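Local coordinates for catalase (Bacillus pumilus, PDB 4QOL), which breaks down hydrogen peroxide to water and oxygen at a heme group and also shows peroxidase-like reactivity toward phenolic substrates, at residues N131-F136 / R195-H200; V199-W204 / Y213-W218. All blocks are in the same frame, centred on the assembly; numbering follows the deposited sequence.

How the contacts relate
Contacts 1 and 2 are both buried, their centres 10 Å apart, and they share V199 and H200, so that 195-200 of contact 1 runs on into 199-204 of contact 2. Strand 196-197 and strand 202-205 both pair with strand 211-220; G196 O and W218 N, 2.8 Å apart, probably form one of the hydrogen bonds that tie the two contacts together. Contact 1 lies nearer the centre of the chain and packs the irregular segment 131-136 against 195-200 beside the heme, joined by one direct hydroxyl bond, one bridging water and C-H...O contacts. Contact 2 is sheet-like: paired backbone bonds, an aromatic cluster, a lysine bonded to V199 O, and two bridging waters.

Contact 1: N131-F136 / R195-H200; sequences NLPIFF and RGSGVH. With HEM (protoporphyrin IX containing Fe), chain E.
The backbones of N131-F136 and R195-H200 run in roughly the same direction, 30° apart, and come closest where N131 CA lies 4.1 Å from G196 CA. S197 OG donates to N131 O at 2.7 Å from above the carbonyl plane, 45° out of it, while R195 CD brushes the same oxygen. The serine also packs against P133, its OG 3.5 Å from P133 CB. V199 is wedged between loop and cofactor: its CA meets P133 O in a C-H...O contact, and CG2, anti to its own carbonyl carbon, touches L132 O and, at 3.4 Å, HEM CBC. F135 lays one ring face over the heme methyl, CD1 being 3.5 Å from HEM CMC, and F136 CD1 covers the opposite face; F135 and V199 thus form part of the heme pocket wall. A serine in place of F135 would probably leave this methyl without its aromatic cover and open a gap beside the heme. A water joins N131 ND2 to R195 N, N131 OD1 accepts from R112 N, and R195 NE forms a salt bridge with E185. Following strand 123-130, the loop rests P133 on helix 175-181 and F135 on helices 143-150 and 331-348, while G196 pairs with W218 of strand 211-220.

Contact 2: V199-W204 / Y213-W218; sequences VHTFRW and YVKYHW
F202 and V214 face each other as an antiparallel hydrogen-bonded pair in the beta hairpin of strands 202-205 and 211-220, part of the antiparallel sheet of the catalase fold. F202 N donates to V214 O at 2.9 Å, and V214 N returns the bond to F202 O. R203 and Y213 follow as the non-hydrogen-bonded pair, side by side on the face that does not carry F202 and V214, with the guanidinium turned nearly perpendicular to the phenol ring and salt-bridged to E329. V214 can be followed outward: CB lies against W204 CD2, CG1 meets F202 CB and sits over the five-membered ring of W204, 3.6 Å from its centroid in a CH-pi contact, and CG2 covers the same indole face farther along. Both branches reach the indole because chi1 of 66° sets CG1 between the backbone N and the carbonyl carbon. Y216 completes an aromatic cluster with F202 and W204: F202 CD2 meets the edge of its ring, 3.9 Å from Y216 CE2. Past the paired residues, K215 bends at its last torsion to bring NZ to V199 O at 2.8 Å, with a weak second bond to T201 OG1, whose hydroxyl is also bonded to P278 O. Two waters bridge the segments, one between V199 N and Y216 O, the other between H200 O and Y216 N. Within the cluster, W204 NE1 donates to Y216 OH at 2.9 Å, the hydroxyl lying near the indole plane.

Contact 1: N131-F136 / R195-H200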
# COMPACT_ATOMS: atom_id res chain seq x y z
N ASN A 131 28.95 1.43 14.05
CA ASN A 131 30.33 1.15 14.57
C ASN A 131 31.14 2.41 14.77
O ASN A 131 31.66 2.65 15.87
CB ASN A 131 31.10 0.12 13.71
CG ASN A 131 31.43 0.61 12.31
OD1 ASN A 131 30.66 1.34 11.71
ND2 ASN A 131 32.57 0.15 11.76
N LEU A 132 31.26 3.24 13.73
CA LEU A 132 32.02 4.45 13.87
C LEU A 132 31.28 5.46 14.81
O LEU A 132 30.07 5.57 14.78
CB LEU A 132 32.28 5.10 12.50
CG LEU A 132 32.85 4.14 11.48
CD1 LEU A 132 33.02 4.85 10.15
CD2 LEU A 132 34.20 3.56 11.91
N PRO A 133 32.04 6.27 15.53
CA PRO A 133 31.41 7.06 16.62
C PRO A 133 30.96 8.48 16.28
O PRO A 133 30.40 9.20 17.22
CB PRO A 133 32.50 7.13 17.69
CG PRO A 133 33.74 7.16 16.89
CD PRO A 133 33.48 6.18 15.75
N ILE A 134 31.14 8.88 15.04
CA ILE A 134 30.72 10.18 14.52
C ILE A 134 29.97 10.02 13.23
O ILE A 134 29.77 8.92 12.75
CB ILE A 134 31.91 11.11 14.30
CG1 ILE A 134 32.96 10.43 13.44
CG2 ILE A 134 32.56 11.46 15.62
CD1 ILE A 134 33.97 11.37 12.96
N PHE A 135 29.52 11.13 12.66
CA PHE A 135 28.84 11.09 11.40
C PHE A 135 29.37 12.13 10.41
O PHE A 135 30.12 13.02 10.77
CB PHE A 135 27.31 11.28 11.60
CG PHE A 135 26.49 10.52 10.65
CD1 PHE A 135 26.56 9.16 10.61
CD2 PHE A 135 25.64 11.16 9.76
CE1 PHE A 135 25.85 8.42 9.69
CE2 PHE A 135 24.88 10.45 8.86
CZ PHE A 135 24.93 9.07 8.85
N PHE A 136 28.90 12.02 9.17
CA PHE A 136 29.36 12.88 8.06
C PHE A 136 28.79 14.31 8.12
O PHE A 136 29.38 15.24 7.64
CB PHE A 136 28.85 12.34 6.71
CG PHE A 136 29.20 10.92 6.41
CD1 PHE A 136 28.33 9.89 6.79
CD2 PHE A 136 30.32 10.63 5.66
CE1 PHE A 136 28.59 8.59 6.47
CE2 PHE A 136 30.59 9.31 5.33
CZ PHE A 136 29.71 8.30 5.74
N ARG A 195 33.44 -2.43 16.55
CA ARG A 195 33.05 -1.41 17.51
C ARG A 195 31.55 -1.11 17.41
O ARG A 195 30.94 -1.41 16.38
CB ARG A 195 33.82 -0.15 17.15
CG ARG A 195 33.82 0.96 18.13
CD ARG A 195 34.47 2.20 17.54
NE ARG A 195 35.80 1.95 16.95
CZ ARG A 195 36.98 2.16 17.54
NH1 ARG A 195 37.05 2.65 18.76
NH2 ARG A 195 38.11 1.89 16.89
N GLY A 196 30.97 -0.58 18.51
CA GLY A 196 29.66 0.03 18.44
C GLY A 196 29.64 1.36 19.13
O GLY A 196 30.41 1.59 20.06
N SER A 197 28.79 2.30 18.64
CA SER A 197 28.75 3.65 19.13
C SER A 197 27.30 4.16 19.14
O SER A 197 26.61 3.96 18.18
CB SER A 197 29.58 4.55 18.23
OG SER A 197 30.92 4.06 18.11
N GLY A 198 26.88 4.92 20.17
CA GLY A 198 25.58 5.60 20.04
C GLY A 198 25.66 6.80 19.13
O GLY A 198 24.62 7.26 18.62
N VAL A 199 26.91 7.28 18.88
CA VAL A 199 27.21 8.47 18.05
C VAL A 199 26.76 9.76 18.67
O VAL A 199 27.60 10.56 19.10
CB VAL A 199 26.71 8.35 16.56
CG1 VAL A 199 27.03 9.60 15.75
CG2 VAL A 199 27.33 7.14 15.90
N HIS A 200 25.45 9.97 18.84
CA HIS A 200 24.97 11.17 19.48
C HIS A 200 25.19 11.18 20.97
O HIS A 200 25.24 10.14 21.62
CB HIS A 200 23.45 11.34 19.31
CG HIS A 200 22.95 11.15 17.90
ND1 HIS A 200 23.16 12.10 16.93
CD2 HIS A 200 22.22 10.17 17.32
CE1 HIS A 200 22.64 11.68 15.77
NE2 HIS A 200 22.09 10.50 15.97
CHA HEM E . 18.24 2.81 9.27
CHB HEM E . 17.23 7.50 8.55
CHC HEM E . 21.53 8.67 10.78
CHD HEM E . 22.01 4.02 12.04
C1A HEM E . 17.62 3.98 8.86
C2A HEM E . 16.41 4.06 8.10
C3A HEM E . 16.13 5.38 7.91
C4A HEM E . 17.15 6.11 8.53
CMA HEM E . 14.96 6.07 7.27
CAA HEM E . 15.60 2.88 7.68
CBA HEM E . 14.96 2.32 8.97
CGA HEM E . 13.98 1.25 8.69
O1A HEM E . 13.58 0.55 9.65
O2A HEM E . 13.46 1.11 7.55
C1B HEM E . 18.36 8.18 9.10
C2B HEM E . 18.47 9.61 9.06
C3B HEM E . 19.65 9.95 9.65
C4B HEM E . 20.28 8.71 10.12
CMB HEM E . 17.43 10.53 8.47
CAB HEM E . 20.22 11.28 9.90
CBB HEM E . 19.44 12.35 9.79
C1C HEM E . 22.03 7.49 11.32
C2C HEM E . 23.00 7.45 12.30
C3C HEM E . 23.15 6.14 12.63
C4C HEM E . 22.21 5.37 11.92
CMC HEM E . 23.79 8.66 12.77
CAC HEM E . 23.98 5.64 13.67
CBC HEM E . 24.25 6.46 14.68
C1D HEM E . 20.99 3.35 11.35
C2D HEM E . 20.85 1.89 11.43
C3D HEM E . 19.83 1.53 10.65
C4D HEM E . 19.33 2.78 10.09
CMD HEM E . 21.76 1.03 12.25
CAD HEM E . 19.29 0.14 10.41
CBD HEM E . 18.37 -0.18 11.62
CGD HEM E . 17.89 -1.57 11.35
O1D HEM E . 18.64 -2.49 11.68
O2D HEM E . 16.77 -1.80 10.83
NA HEM E . 18.07 5.27 9.15
NB HEM E . 19.45 7.72 9.73
NC HEM E . 21.49 6.24 11.15
ND HEM E . 20.06 3.86 10.55
FE HEM E . 19.77 5.71 10.16
O HOH W 1 34.36 -1.37 13.96

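Contact 2: V199-W204 / Y213-W218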
# COMPACT_ATOMS: atom_id res chain seq x y z
N VAL A 199 26.91 7.28 18.88
CA VAL A 199 27.21 8.47 18.05
C VAL A 199 26.76 9.76 18.67
O VAL A 199 27.60 10.56 19.10
CB VAL A 199 26.71 8.35 16.56
CG1 VAL A 199 27.03 9.60 15.75
CG2 VAL A 199 27.33 7.14 15.90
N HIS A 200 25.45 9.97 18.84
CA HIS A 200 24.97 11.17 19.48
C HIS A 200 25.19 11.18 20.97
O HIS A 200 25.24 10.14 21.62
CB HIS A 200 23.45 11.34 19.31
CG HIS A 200 22.95 11.15 17.90
ND1 HIS A 200 23.16 12.10 16.93
CD2 HIS A 200 22.22 10.17 17.32
CE1 HIS A 200 22.64 11.68 15.77
NE2 HIS A 200 22.09 10.50 15.97
N THR A 201 25.32 12.38 21.46
CA THR A 201 25.07 12.75 22.88
C THR A 201 23.58 12.60 23.13
O THR A 201 22.74 13.04 22.34
CB THR A 201 25.49 14.17 23.10
OG1 THR A 201 26.90 14.30 22.77
CG2 THR A 201 25.23 14.59 24.53
N PHE A 202 23.25 11.91 24.23
CA PHE A 202 21.92 11.89 24.76
C PHE A 202 21.91 12.56 26.15
O PHE A 202 22.94 12.96 26.66
CB PHE A 202 21.46 10.42 24.90
CG PHE A 202 21.30 9.74 23.58
CD1 PHE A 202 20.08 9.89 22.86
CD2 PHE A 202 22.34 9.07 22.99
CE1 PHE A 202 19.97 9.33 21.55
CE2 PHE A 202 22.22 8.50 21.72
CZ PHE A 202 21.07 8.64 21.01
N ARG A 203 20.75 12.63 26.71
CA ARG A 203 20.57 13.16 28.07
C ARG A 203 20.17 12.02 29.00
O ARG A 203 19.18 11.31 28.70
CB ARG A 203 19.50 14.23 28.06
CG ARG A 203 19.92 15.55 27.43
CD ARG A 203 18.77 16.58 27.63
NE ARG A 203 19.25 17.87 27.21
CZ ARG A 203 19.28 18.98 27.94
NH1 ARG A 203 18.73 19.06 29.15
NH2 ARG A 203 19.82 20.04 27.41
N TRP A 204 20.84 11.92 30.15
CA TRP A 204 20.45 11.00 31.20
C TRP A 204 19.88 11.83 32.32
O TRP A 204 20.48 12.83 32.71
CB TRP A 204 21.64 10.18 31.66
CG TRP A 204 21.80 8.91 30.97
CD1 TRP A 204 21.16 8.44 29.80
CD2 TRP A 204 22.69 7.87 31.36
NE1 TRP A 204 21.60 7.18 29.50
CE2 TRP A 204 22.55 6.81 30.41
CE3 TRP A 204 23.55 7.70 32.40
CZ2 TRP A 204 23.21 5.62 30.55
CZ3 TRP A 204 24.32 6.53 32.45
CH2 TRP A 204 24.12 5.51 31.54
N TYR A 213 24.84 14.88 30.16
CA TYR A 213 25.06 14.37 28.81
C TYR A 213 25.79 13.03 28.86
O TYR A 213 26.66 12.80 29.67
CB TYR A 213 25.90 15.33 27.99
CG TYR A 213 25.26 16.63 27.53
CD1 TYR A 213 23.97 16.68 26.99
CD2 TYR A 213 25.98 17.80 27.61
CE1 TYR A 213 23.44 17.87 26.55
CE2 TYR A 213 25.47 18.98 27.11
CZ TYR A 213 24.20 19.00 26.59
OH TYR A 213 23.71 20.16 26.08
N VAL A 214 25.41 12.11 27.90
CA VAL A 214 25.98 10.80 27.85
C VAL A 214 26.31 10.42 26.41
O VAL A 214 25.60 10.80 25.49
CB VAL A 214 25.06 9.75 28.53
CG1 VAL A 214 23.77 9.58 27.76
CG2 VAL A 214 25.77 8.41 28.74
N LYS A 215 27.39 9.66 26.27
CA LYS A 215 27.76 8.94 25.07
C LYS A 215 27.92 7.47 25.40
O LYS A 215 28.46 7.07 26.44
CB LYS A 215 29.04 9.55 24.45
CG LYS A 215 28.75 10.79 23.65
CD LYS A 215 29.93 11.24 22.81
CE LYS A 215 29.61 12.52 22.09
NZ LYS A 215 28.74 12.42 20.93
N TYR A 216 27.43 6.64 24.48
CA TYR A 216 27.51 5.18 24.60
C TYR A 216 28.59 4.58 23.69
O TYR A 216 28.77 5.00 22.51
CB TYR A 216 26.20 4.58 24.16
CG TYR A 216 24.97 4.87 25.01
CD1 TYR A 216 24.69 4.14 26.14
CD2 TYR A 216 24.03 5.82 24.58
CE1 TYR A 216 23.55 4.37 26.88
CE2 TYR A 216 22.85 6.02 25.30
CZ TYR A 216 22.63 5.30 26.44
OH TYR A 216 21.45 5.48 27.10
N HIS A 217 29.23 3.52 24.19
CA HIS A 217 30.27 2.83 23.44
C HIS A 217 30.16 1.33 23.67
O HIS A 217 29.98 0.90 24.84
CB HIS A 217 31.64 3.29 23.93
CG HIS A 217 31.86 4.75 23.75
ND1 HIS A 217 32.33 5.29 22.56
CD2 HIS A 217 31.71 5.78 24.60
CE1 HIS A 217 32.44 6.60 22.69
NE2 HIS A 217 32.08 6.92 23.92
N TRP A 218 30.21 0.53 22.60
CA TRP A 218 30.22 -0.92 22.72
C TRP A 218 31.63 -1.44 22.34
O TRP A 218 32.13 -1.14 21.24
CB TRP A 218 29.22 -1.53 21.73
CG TRP A 218 27.76 -1.27 21.95
CD1 TRP A 218 26.92 -0.46 21.18
CD2 TRP A 218 26.91 -1.87 22.95
NE1 TRP A 218 25.63 -0.53 21.66
CE2 TRP A 218 25.59 -1.41 22.71
CE3 TRP A 218 27.12 -2.82 23.97
CZ2 TRP A 218 24.50 -1.84 23.48
CZ3 TRP A 218 26.02 -3.21 24.77
CH2 TRP A 218 24.73 -2.71 24.51
O HOH W 2 29.08 7.31 20.90
O HOH W 3 26.57 7.89 21.99